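Capsid polyprotein VP90 (PDB 3TS3) forms the astrovirus capsid, here represented by its projection (spike) domain, and probably self-assembles into an icosahedral T=3 immature particle. Local coordinates at residues C[9-19]-C[99-109]; C[28-37]-C[186-194]. All coordinates share one frame; numbering follows the deposited sequence. Where two conformers were deposited one is given.

Contact 1 (C[9-19]-C[99-109]); sequences ADDQYTPYFVY and MQTMKTLKQHI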
loop_
_atom_site.group_PDB
_atom_site.type_symbol
_atom_site.label_atom_id
_atom_site.label_comp_id
_atom_site.label_asym_id
_atom_site.label_seq_id
_atom_site.Cartn_x
_atom_site.Cartn_y
_atom_site.Cartn_z
ATOM N N ALA C 9 4.462 -18.115 -3.019
ATOM C CA ALA C 9 5.427 -18.521 -2.013
ATOM C C ALA C 9 4.900 -19.636 -1.126
ATOM O O ALA C 9 3.725 -19.680 -0.814
ATOM C CB ALA C 9 5.846 -17.324 -1.164
ATOM N N ASP C 10 5.796 -20.531 -0.727
ATOM C CA ASP C 10 5.446 -21.612 0.176
ATOM C C ASP C 10 5.209 -21.051 1.578
ATOM O O ASP C 10 5.734 -20.009 1.934
ATOM C CB ASP C 10 6.557 -22.658 0.233
ATOM C CG ASP C 10 6.670 -23.483 -1.040
ATOM O OD1 ASP C 10 5.768 -23.448 -1.889
ATOM O OD2 ASP C 10 7.691 -24.160 -1.179
ATOM N N ASP C 11 4.421 -21.760 2.371
ATOM C CA ASP C 11 4.084 -21.306 3.706
ATOM C C ASP C 11 5.335 -21.282 4.574
ATOM O O ASP C 11 6.250 -22.062 4.375
ATOM C CB ASP C 11 3.011 -22.206 4.324
ATOM C CG ASP C 11 2.147 -21.478 5.348
ATOM O OD1 ASP C 11 2.493 -20.346 5.719
ATOM O OD2 ASP C 11 1.114 -22.038 5.753
ATOM N N GLN C 12 5.369 -20.350 5.516
ATOM C CA GLN C 12 6.459 -20.240 6.460
ATOM C C GLN C 12 5.889 -19.972 7.842
ATOM O O GLN C 12 4.901 -19.283 7.974
ATOM C CB GLN C 12 7.371 -19.074 6.074
ATOM C CG GLN C 12 8.526 -18.886 7.018
ATOM C CD GLN C 12 9.107 -17.490 6.975
ATOM O OE1 GLN C 12 9.576 -17.032 5.947
ATOM N NE2 GLN C 12 9.098 -16.823 8.113
ATOM N N TYR C 13 6.527 -20.516 8.869
ATOM C CA TYR C 13 6.116 -20.219 10.231
ATOM C C TYR C 13 6.421 -18.756 10.530
ATOM O O TYR C 13 7.513 -18.275 10.258
ATOM C CB TYR C 13 6.879 -21.123 11.227
ATOM C CG TYR C 13 6.828 -20.719 12.698
ATOM C CD1 TYR C 13 5.713 -20.983 13.479
ATOM C CD2 TYR C 13 7.919 -20.111 13.309
ATOM C CE1 TYR C 13 5.681 -20.626 14.822
ATOM C CE2 TYR C 13 7.888 -19.751 14.648
ATOM C CZ TYR C 13 6.767 -20.013 15.394
ATOM O OH TYR C 13 6.740 -19.656 16.723
ATOM N N THR C 14 5.447 -18.056 11.093
ATOM C CA THR C 14 5.673 -16.721 11.625
ATOM C C THR C 14 5.217 -16.819 13.076
ATOM O O THR C 14 4.200 -17.422 13.346
ATOM C CB THR C 14 4.926 -15.625 10.859
ATOM O OG1 THR C 14 3.526 -15.906 10.842
ATOM C CG2 THR C 14 5.434 -15.537 9.428
ATOM N N PRO C 15 5.997 -16.274 14.001
ATOM C CA PRO C 15 5.748 -16.456 15.440
ATOM C C PRO C 15 4.471 -15.855 16.042
ATOM O O PRO C 15 3.887 -16.450 16.936
ATOM C CB PRO C 15 7.001 -15.874 16.090
ATOM C CG PRO C 15 7.503 -14.884 15.130
ATOM C CD PRO C 15 7.135 -15.373 13.756
ATOM N N TYR C 16 4.081 -14.679 15.574
ATOM C CA TYR C 16 2.922 -13.974 16.111
ATOM C C TYR C 16 2.243 -13.190 15.004
ATOM O O TYR C 16 2.787 -13.056 13.927
ATOM C CB TYR C 16 3.328 -13.032 17.256
ATOM C CG TYR C 16 4.022 -13.746 18.390
ATOM C CD1 TYR C 16 5.393 -13.706 18.509
ATOM C CD2 TYR C 16 3.303 -14.490 19.313
ATOM C CE1 TYR C 16 6.034 -14.361 19.522
ATOM C CE2 TYR C 16 3.942 -15.148 20.333
ATOM C CZ TYR C 16 5.308 -15.083 20.427
ATOM O OH TYR C 16 5.980 -15.741 21.428
ATOM N N PHE C 17 1.063 -12.655 15.291
ATOM C CA PHE C 17 0.329 -11.900 14.290
ATOM C C PHE C 17 1.218 -10.725 13.867
ATOM O O PHE C 17 1.415 -10.494 12.678
ATOM C CB PHE C 17 -0.979 -11.395 14.926
ATOM C CG PHE C 17 -1.996 -10.862 13.943
ATOM C CD1 PHE C 17 -1.750 -9.721 13.221
ATOM C CD2 PHE C 17 -3.214 -11.487 13.793
ATOM C CE1 PHE C 17 -2.688 -9.232 12.349
ATOM C CE2 PHE C 17 -4.158 -11.002 12.922
ATOM C CZ PHE C 17 -3.896 -9.874 12.197
ATOM N N VAL C 18 1.771 -10.009 14.847
ATOM C CA VAL C 18 2.754 -8.967 14.587
ATOM C C VAL C 18 3.976 -9.288 15.436
ATOM O O VAL C 18 3.845 -9.571 16.611
ATOM C CB VAL C 18 2.240 -7.569 14.969
ATOM C CG1 VAL C 18 3.273 -6.490 14.596
ATOM C CG2 VAL C 18 0.897 -7.300 14.325
ATOM N N TYR C 19 5.151 -9.263 14.827
ATOM C CA TYR C 19 6.379 -9.586 15.539
ATOM C C TYR C 19 7.535 -8.683 15.115
ATOM O O TYR C 19 7.496 -8.049 14.078
ATOM C CB TYR C 19 6.735 -11.067 15.345
ATOM C CG TYR C 19 6.899 -11.445 13.896
ATOM C CD1 TYR C 19 5.802 -11.742 13.106
ATOM C CD2 TYR C 19 8.150 -11.478 13.315
ATOM C CE1 TYR C 19 5.954 -12.058 11.779
ATOM C CE2 TYR C 19 8.309 -11.792 11.986
ATOM C CZ TYR C 19 7.203 -12.082 11.224
ATOM O OH TYR C 19 7.346 -12.400 9.901
ATOM N N MET C 99 5.580 -8.724 6.920
ATOM C CA MET C 99 5.921 -9.717 7.898
ATOM C C MET C 99 4.844 -10.779 7.951
ATOM O O MET C 99 5.097 -11.805 8.561
ATOM C CB MET C 99 6.246 -9.116 9.287
ATOM C CG MET C 99 5.198 -8.161 9.868
ATOM S SD MET C 99 3.926 -9.051 10.791
ATOM C CE MET C 99 2.535 -7.925 10.695
ATOM N N GLN C 100 3.791 -10.624 7.157
ATOM C CA GLN C 100 2.859 -11.711 6.868
ATOM C C GLN C 100 2.361 -11.617 5.450
ATOM O O GLN C 100 2.249 -10.546 4.897
ATOM C CB GLN C 100 1.604 -11.699 7.760
ATOM C CG GLN C 100 1.834 -11.592 9.241
ATOM C CD GLN C 100 2.162 -12.912 9.906
ATOM O OE1 GLN C 100 2.208 -13.962 9.273
ATOM N NE2 GLN C 100 2.384 -12.855 11.202
ATOM N N THR C 101 2.044 -12.771 4.883
ATOM C CA THR C 101 1.239 -12.851 3.688
ATOM C C THR C 101 -0.114 -13.305 4.209
ATOM O O THR C 101 -0.244 -13.653 5.366
ATOM C CB THR C 101 1.741 -13.867 2.679
ATOM O OG1 THR C 101 1.782 -15.155 3.286
ATOM C CG2 THR C 101 3.124 -13.499 2.190
ATOM N N MET C 102 -1.126 -13.300 3.363
ATOM C CA MET C 102 -2.422 -13.791 3.798
ATOM C C MET C 102 -2.298 -15.272 4.154
ATOM O O MET C 102 -2.945 -15.753 5.060
ATOM C CB MET C 102 -3.510 -13.542 2.755
ATOM C CG MET C 102 -3.906 -12.059 2.586
ATOM S SD MET C 102 -4.415 -11.206 4.115
ATOM C CE MET C 102 -2.870 -10.379 4.542
ATOM N N LYS C 103 -1.460 -15.996 3.426
ATOM C CA LYS C 103 -1.271 -17.406 3.743
ATOM C C LYS C 103 -0.658 -17.643 5.123
ATOM O O LYS C 103 -1.167 -18.428 5.898
ATOM C CB LYS C 103 -0.380 -18.056 2.683
ATOM C CG LYS C 103 -0.056 -19.508 2.965
ATOM C CD LYS C 103 1.001 -20.047 2.029
ATOM C CE LYS C 103 0.485 -20.168 0.621
ATOM N NZ LYS C 103 1.477 -20.931 -0.185
ATOM N N THR C 104 0.432 -16.956 5.431
ATOM C CA THR C 104 1.053 -17.089 6.749
ATOM C C THR C 104 0.133 -16.584 7.870
ATOM O O THR C 104 0.146 -17.080 8.985
ATOM C CB THR C 104 2.458 -16.456 6.837
ATOM O OG1 THR C 104 2.357 -15.040 6.746
ATOM C CG2 THR C 104 3.370 -16.978 5.733
ATOM N N LEU C 105 -0.677 -15.590 7.547
ATOM C CA LEU C 105 -1.573 -14.992 8.524
ATOM C C LEU C 105 -2.616 -15.999 9.010
ATOM O O LEU C 105 -3.200 -15.828 10.062
ATOM C CB LEU C 105 -2.229 -13.735 7.960
ATOM C CG LEU C 105 -2.993 -12.847 8.950
ATOM C CD1 LEU C 105 -2.124 -12.387 10.115
ATOM C CD2 LEU C 105 -3.571 -11.666 8.204
ATOM N N LYS C 106 -2.811 -17.063 8.246
ATOM C CA LYS C 106 -3.794 -18.082 8.611
ATOM C C LYS C 106 -3.390 -18.716 9.935
ATOM O O LYS C 106 -4.215 -19.232 10.662
ATOM C CB LYS C 106 -3.933 -19.156 7.530
ATOM C CG LYS C 106 -4.653 -18.698 6.282
ATOM C CD LYS C 106 -4.840 -19.834 5.283
ATOM C CE LYS C 106 -5.561 -19.336 4.038
ATOM N NZ LYS C 106 -5.744 -20.407 3.017
ATOM N N GLN C 107 -2.104 -18.671 10.228
ATOM C CA GLN C 107 -1.585 -19.212 11.475
ATOM C C GLN C 107 -2.094 -18.445 12.688
ATOM O O GLN C 107 -2.083 -18.950 13.799
ATOM C CB GLN C 107 -0.063 -19.210 11.475
ATOM C CG GLN C 107 0.548 -20.109 10.442
ATOM C CD GLN C 107 2.007 -19.789 10.181
ATOM O OE1 GLN C 107 2.778 -19.551 11.105
ATOM N NE2 GLN C 107 2.386 -19.794 8.917
ATOM N N HIS C 108 -2.470 -17.195 12.470
ATOM C CA HIS C 108 -2.840 -16.313 13.567
ATOM C C HIS C 108 -4.236 -15.698 13.514
ATOM O O HIS C 108 -4.667 -15.074 14.472
ATOM C CB HIS C 108 -1.810 -15.186 13.636
ATOM C CG HIS C 108 -0.401 -15.670 13.511
ATOM N ND1 HIS C 108 0.261 -16.301 14.540
ATOM C CD2 HIS C 108 0.460 -15.646 12.467
ATOM C CE1 HIS C 108 1.474 -16.636 14.136
ATOM N NE2 HIS C 108 1.618 -16.250 12.883
ATOM N N ILE C 109 -4.917 -15.853 12.391
ATOM C CA ILE C 109 -6.183 -15.171 12.155
ATOM C C ILE C 109 -7.279 -15.586 13.132
ATOM O O ILE C 109 -8.174 -14.813 13.417
ATOM C CB ILE C 109 -6.622 -15.236 10.668
ATOM C CG1 ILE C 109 -7.725 -14.218 10.379
ATOM C CG2 ILE C 109 -7.029 -16.646 10.266
ATOM C CD1 ILE C 109 -7.312 -12.783 10.580
HETATM O O HOH W 1 -0.344 -20.687 7.298
#
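Thr14 and Gln107 meet at the middle of this contact, where the irregular segment 9-19 of the spike domain lies along the short, weakly bonded helix 102-105, begun by a Thr101-Thr104 capping box, and the turn after it. The Gln107 amide bonds the backbone of segment 9-19 at two places. Its NE2 donates almost straight to Gln12 O at 2.7 Å, and its OE1 accepts from Thr14 N at 3.1 Å. Together these bonds fix the rotation of the amide. Water 1 joins Asp11 OD2 to Lys103 O and also accepts from Gln107 NE2.

Thr14 OG1 sits between its backbone N and carbonyl carbon (chi1 57°), where it serves two side chains. It receives His108 NE2 at 2.8 Å, near the imidazole plane, and donates to Gln100 OE1 at 2.8 Å on a lone pair. Gln100 OE1 accepts from Thr104 OG1 as well, so two hydroxyls hold it. The other end of this amide, NE2, donates to Phe17 O from above the carbonyl plane. The peptide between Tyr16 and Phe17 lies over one face of the His108 ring, and Gln107 CB lies on the opposite face.

On the apolar side of the contact, Leu105 CD1 stands over the centre of the Phe17 ring in a CH-pi contact. Leu88 and Ile144 also touch Phe17. At one end, Lys103 NZ reaches Ala9 O at 2.6 Å, with the Lys103 chain lying against Asp11. Nearby, Gln12 OE1 accepts from Tyr3 N and Leu4 N of the second subunit. At the other end Met99 and Gln100 form a classic beta bulge opposite Leu88. Tyr19 OH donates to Met99 O at 2.7 Å, in the carbonyl plane.

Contact 2 (C[28-37]-C[186-194]); sequences TTETGVFCLA and YFWNWSYSD. With SO4 (sulfate ion), chain I.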
loop_
_atom_site.group_PDB
_atom_site.type_symbol
_atom_site.label_atom_id
_atom_site.label_comp_id
_atom_site.label_asym_id
_atom_site.label_seq_id
_atom_site.Cartn_x
_atom_site.Cartn_y
_atom_site.Cartn_z
ATOM N N THR C 28 -1.439 -6.346 19.522
ATOM C CA THR C 28 -2.351 -5.726 18.569
ATOM C C THR C 28 -3.357 -4.778 19.225
ATOM O O THR C 28 -4.297 -4.348 18.591
ATOM C CB THR C 28 -3.099 -6.758 17.702
ATOM O OG1 THR C 28 -3.829 -7.668 18.531
ATOM C CG2 THR C 28 -2.120 -7.532 16.838
ATOM N N THR C 29 -3.152 -4.468 20.501
ATOM C CA THR C 29 -4.037 -3.541 21.190
ATOM C C THR C 29 -4.009 -2.139 20.603
ATOM O O THR C 29 -5.044 -1.499 20.501
ATOM C CB THR C 29 -3.683 -3.397 22.665
ATOM O OG1 THR C 29 -3.779 -4.663 23.304
ATOM C CG2 THR C 29 -4.651 -2.443 23.329
ATOM N N GLU C 30 -2.824 -1.655 20.254
ATOM C CA GLU C 30 -2.693 -0.312 19.702
ATOM C C GLU C 30 -3.079 -0.189 18.242
ATOM O O GLU C 30 -2.863 -1.091 17.440
ATOM C CB GLU C 30 -1.264 0.240 19.802
ATOM C CG GLU C 30 -0.450 -0.079 21.018
ATOM C CD GLU C 30 1.042 0.028 20.704
ATOM O OE1 GLU C 30 1.440 0.978 19.988
ATOM O OE2 GLU C 30 1.815 -0.848 21.142
ATOM N N THR C 31 -3.569 0.988 17.905
ATOM C CA THR C 31 -3.822 1.365 16.544
ATOM C C THR C 31 -2.497 1.405 15.788
ATOM O O THR C 31 -1.467 1.767 16.335
ATOM C CB THR C 31 -4.435 2.776 16.507
ATOM O OG1 THR C 31 -5.843 2.696 16.753
ATOM C CG2 THR C 31 -4.180 3.453 15.176
ATOM N N GLY C 32 -2.538 1.024 14.520
ATOM C CA GLY C 32 -1.388 1.134 13.640
ATOM C C GLY C 32 -0.243 0.157 13.793
ATOM O O GLY C 32 0.853 0.445 13.343
ATOM N N VAL C 33 -0.503 -0.995 14.400
ATOM C CA VAL C 33 0.601 -2.001 14.555
ATOM C C VAL C 33 0.701 -2.941 13.329
ATOM O O VAL C 33 1.780 -3.458 13.088
ATOM C CB VAL C 33 0.333 -2.857 15.816
ATOM C CG1 VAL C 33 1.370 -3.933 15.955
ATOM C CG2 VAL C 33 0.319 -1.976 17.069
ATOM N N PHE C 34 -0.338 -2.960 12.503
ATOM C CA PHE C 34 -0.218 -3.605 11.196
ATOM C C PHE C 34 -0.981 -2.882 10.089
ATOM O O PHE C 34 -1.995 -2.243 10.324
ATOM C CB PHE C 34 -0.535 -5.094 11.220
ATOM C CG PHE C 34 -1.931 -5.420 11.662
ATOM C CD1 PHE C 34 -2.951 -5.580 10.741
ATOM C CD2 PHE C 34 -2.209 -5.623 12.993
ATOM C CE1 PHE C 34 -4.221 -5.905 11.151
ATOM C CE2 PHE C 34 -3.479 -5.948 13.397
ATOM C CZ PHE C 34 -4.479 -6.089 12.479
ATOM N N CYS C 35 -0.464 -3.009 8.877
ATOM C CA CYS C 35 -1.022 -2.380 7.706
ATOM C C CYS C 35 -1.338 -3.422 6.641
ATOM O O CYS C 35 -0.488 -4.229 6.304
ATOM C CB CYS C 35 -0.004 -1.379 7.159
ATOM S SG CYS C 35 -0.346 -0.755 5.499
ATOM N N LEU C 36 -2.551 -3.369 6.104
ATOM C CA LEU C 36 -2.935 -4.248 5.013
ATOM C C LEU C 36 -2.664 -3.557 3.687
ATOM O O LEU C 36 -3.222 -2.510 3.400
ATOM C CB LEU C 36 -4.424 -4.603 5.090
ATOM C CG LEU C 36 -4.999 -5.364 3.890
ATOM C CD1 LEU C 36 -4.443 -6.784 3.814
ATOM C CD2 LEU C 36 -6.523 -5.381 3.945
ATOM N N ALA C 37 -1.804 -4.169 2.880
ATOM C CA ALA C 37 -1.507 -3.691 1.535
ATOM C C ALA C 37 -1.936 -4.790 0.572
ATOM O O ALA C 37 -1.681 -5.951 0.811
ATOM C CB ALA C 37 -0.019 -3.380 1.381
ATOM N N TYR C 186 -4.248 2.464 1.770
ATOM C CA TYR C 186 -3.738 1.543 2.767
ATOM C C TYR C 186 -4.763 1.464 3.888
ATOM O O TYR C 186 -5.440 2.434 4.173
ATOM C CB TYR C 186 -2.430 2.053 3.378
ATOM C CG TYR C 186 -1.175 1.904 2.543
ATOM C CD1 TYR C 186 -0.554 0.680 2.387
ATOM C CD2 TYR C 186 -0.594 3.004 1.956
ATOM C CE1 TYR C 186 0.607 0.568 1.644
ATOM C CE2 TYR C 186 0.549 2.901 1.216
ATOM C CZ TYR C 186 1.154 1.690 1.070
ATOM O OH TYR C 186 2.305 1.619 0.330
ATOM N N PHE C 187 -4.839 0.316 4.535
ATOM C CA PHE C 187 -5.695 0.132 5.691
ATOM C C PHE C 187 -4.813 -0.256 6.858
ATOM O O PHE C 187 -3.902 -1.043 6.699
ATOM C CB PHE C 187 -6.768 -0.931 5.437
ATOM C CG PHE C 187 -7.925 -0.431 4.627
ATOM C CD1 PHE C 187 -7.841 -0.336 3.260
ATOM C CD2 PHE C 187 -9.091 -0.037 5.244
ATOM C CE1 PHE C 187 -8.899 0.129 2.529
ATOM C CE2 PHE C 187 -10.142 0.433 4.513
ATOM C CZ PHE C 187 -10.055 0.510 3.161
ATOM N N TRP C 188 -5.092 0.318 8.020
ATOM C CA TRP C 188 -4.328 0.053 9.229
ATOM C C TRP C 188 -5.269 -0.369 10.362
ATOM O O TRP C 188 -6.411 0.055 10.405
ATOM C CB TRP C 188 -3.564 1.311 9.646
ATOM C CG TRP C 188 -2.431 1.712 8.738
ATOM C CD1 TRP C 188 -2.519 2.424 7.578
ATOM C CD2 TRP C 188 -1.041 1.461 8.950
ATOM N NE1 TRP C 188 -1.270 2.617 7.047
ATOM C CE2 TRP C 188 -0.345 2.041 7.876
ATOM C CE3 TRP C 188 -0.318 0.805 9.944
ATOM C CZ2 TRP C 188 1.027 1.972 7.763
ATOM C CZ3 TRP C 188 1.042 0.747 9.833
ATOM C CH2 TRP C 188 1.703 1.323 8.749
ATOM N N ASN C 189 -4.795 -1.211 11.274
ATOM C CA ASN C 189 -5.668 -1.634 12.363
ATOM C C ASN C 189 -6.061 -0.469 13.273
ATOM O O ASN C 189 -5.281 0.427 13.533
ATOM C CB ASN C 189 -5.088 -2.813 13.149
ATOM C CG ASN C 189 -4.040 -2.392 14.148
ATOM O OD1 ASN C 189 -2.945 -2.020 13.782
ATOM N ND2 ASN C 189 -4.376 -2.476 15.421
ATOM N N TRP C 190 -7.308 -0.480 13.709
ATOM C CA TRP C 190 -7.868 0.607 14.491
ATOM C C TRP C 190 -8.335 0.031 15.820
ATOM O O TRP C 190 -9.231 -0.797 15.863
ATOM C CB TRP C 190 -9.027 1.171 13.667
ATOM C CG TRP C 190 -9.865 2.270 14.244
ATOM C CD1 TRP C 190 -10.237 2.439 15.539
ATOM C CD2 TRP C 190 -10.494 3.323 13.503
ATOM N NE1 TRP C 190 -11.034 3.548 15.659
ATOM C CE2 TRP C 190 -11.213 4.105 14.423
ATOM C CE3 TRP C 190 -10.511 3.680 12.156
ATOM C CZ2 TRP C 190 -11.936 5.223 14.037
ATOM C CZ3 TRP C 190 -11.229 4.793 11.777
ATOM C CH2 TRP C 190 -11.935 5.547 12.711
ATOM N N SER C 191 -7.720 0.491 16.899
ATOM C CA SER C 191 -8.009 -0.012 18.236
ATOM C C SER C 191 -9.464 0.215 18.624
ATOM O O SER C 191 -10.029 1.246 18.335
ATOM C CB SER C 191 -7.103 0.690 19.248
ATOM O OG SER C 191 -7.551 0.458 20.563
ATOM N N TYR C 192 -10.043 -0.755 19.316
ATOM C CA TYR C 192 -11.450 -0.686 19.702
ATOM C C TYR C 192 -11.749 0.478 20.650
ATOM O O TYR C 192 -12.877 0.909 20.757
ATOM C CB TYR C 192 -11.960 -2.042 20.216
ATOM C CG TYR C 192 -11.897 -3.097 19.134
ATOM C CD1 TYR C 192 -12.899 -3.205 18.183
ATOM C CD2 TYR C 192 -10.813 -3.948 19.035
ATOM C CE1 TYR C 192 -12.824 -4.139 17.174
ATOM C CE2 TYR C 192 -10.733 -4.880 18.036
ATOM C CZ TYR C 192 -11.737 -4.975 17.111
ATOM O OH TYR C 192 -11.652 -5.908 16.116
ATOM N N SER C 193 -10.725 0.989 21.317
ATOM C CA SER C 193 -10.905 2.116 22.225
ATOM C C SER C 193 -10.658 3.497 21.602
ATOM O O SER C 193 -10.766 4.507 22.278
ATOM C CB SER C 193 -10.041 1.932 23.469
ATOM O OG SER C 193 -8.737 1.540 23.115
ATOM N N ASP C 194 -10.329 3.535 20.316
ATOM C CA ASP C 194 -10.006 4.788 19.641
ATOM C C ASP C 194 -11.173 5.385 18.872
ATOM O O ASP C 194 -11.880 4.695 18.154
ATOM C CB ASP C 194 -8.858 4.599 18.634
ATOM C CG ASP C 194 -7.490 4.691 19.265
ATOM O OD1 ASP C 194 -7.407 4.868 20.485
ATOM O OD2 ASP C 194 -6.495 4.590 18.518
HETATM S S SO4 I . -1.850 -7.943 25.318
HETATM O O1 SO4 I . -2.623 -8.139 26.547
HETATM O O2 SO4 I . -2.471 -8.684 24.229
HETATM O O3 SO4 I . -1.824 -6.516 25.010
HETATM O O4 SO4 I . -0.480 -8.406 25.526
HETATM O O HOH W 2 -8.096 -2.574 20.708
HETATM O O HOH W 3 -4.060 3.094 20.143
#
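Two antiparallel strands, 34-37 and 187-189, pair here in the main sheet of the spike domain, and the turn before the first strand is tied to the chain after the second. Leu36 and Phe187 form a hydrogen-bonded pair, with Leu36 N to Phe187 O at 2.8 Å and a weak, longer return bond. Cys35 and Trp188 form the non-hydrogen-bonded pair. Cys35 CB lies over the centre of the Trp188 six-membered ring, 3.3 Å from its centroid. Cys35 SG is anti to its backbone N (chi1 167°), which places it over the five-membered ring and 3.4 Å from Tyr186 CD1. Tyr186 stacks on Tyr186 of the second subunit.

Asn189 closes the type II turn Glu30-Val33. Its OD1 takes Phe34 N at 3.1 Å, plus a weak bond from Val33 N. Its ND2 donates to Glu30 O at 2.9 Å, while its backbone O accepts from Gly32 N. The amide stacks nearly parallel to the Phe34 ring, planes 10° apart, with CB over that ring face.

Farther on, Thr31 OG1 accepts from Ser191 N and donates to Asp194 OD2 at 2.7 Å, from above the carboxylate plane. His202 of helix 196-202 also bonds Asp194 OD2. This is an antiparallel strand pair within a larger antiparallel sheet, with a type II beta turn leading into strand 34-37 and held by the Asn189 side chain.

From the N terminus, the chain first lays down 9-19, then 28-37, then 99-109, and last 186-194. Contact 1 closes a loop of 79 residues containing strands 34-37 to 87-90, and contact 2 closes one of 148 residues. The two loops cross rather than nest, because 28-37 lies inside the first and 99-109 inside the second. Their centres are about 17 Å apart, yet the contacts touch. Phe17 CE1 meets Phe34 CE2 at 3.5 Å, and Val18 packs on Thr28 and Phe34. Contact 1 ties the N-terminal segment to the end of strand 98-101, helix 102-105 and the turn after it. Contact 2 joins strand 34-37 to strand 187-189. Both reach the second subunit.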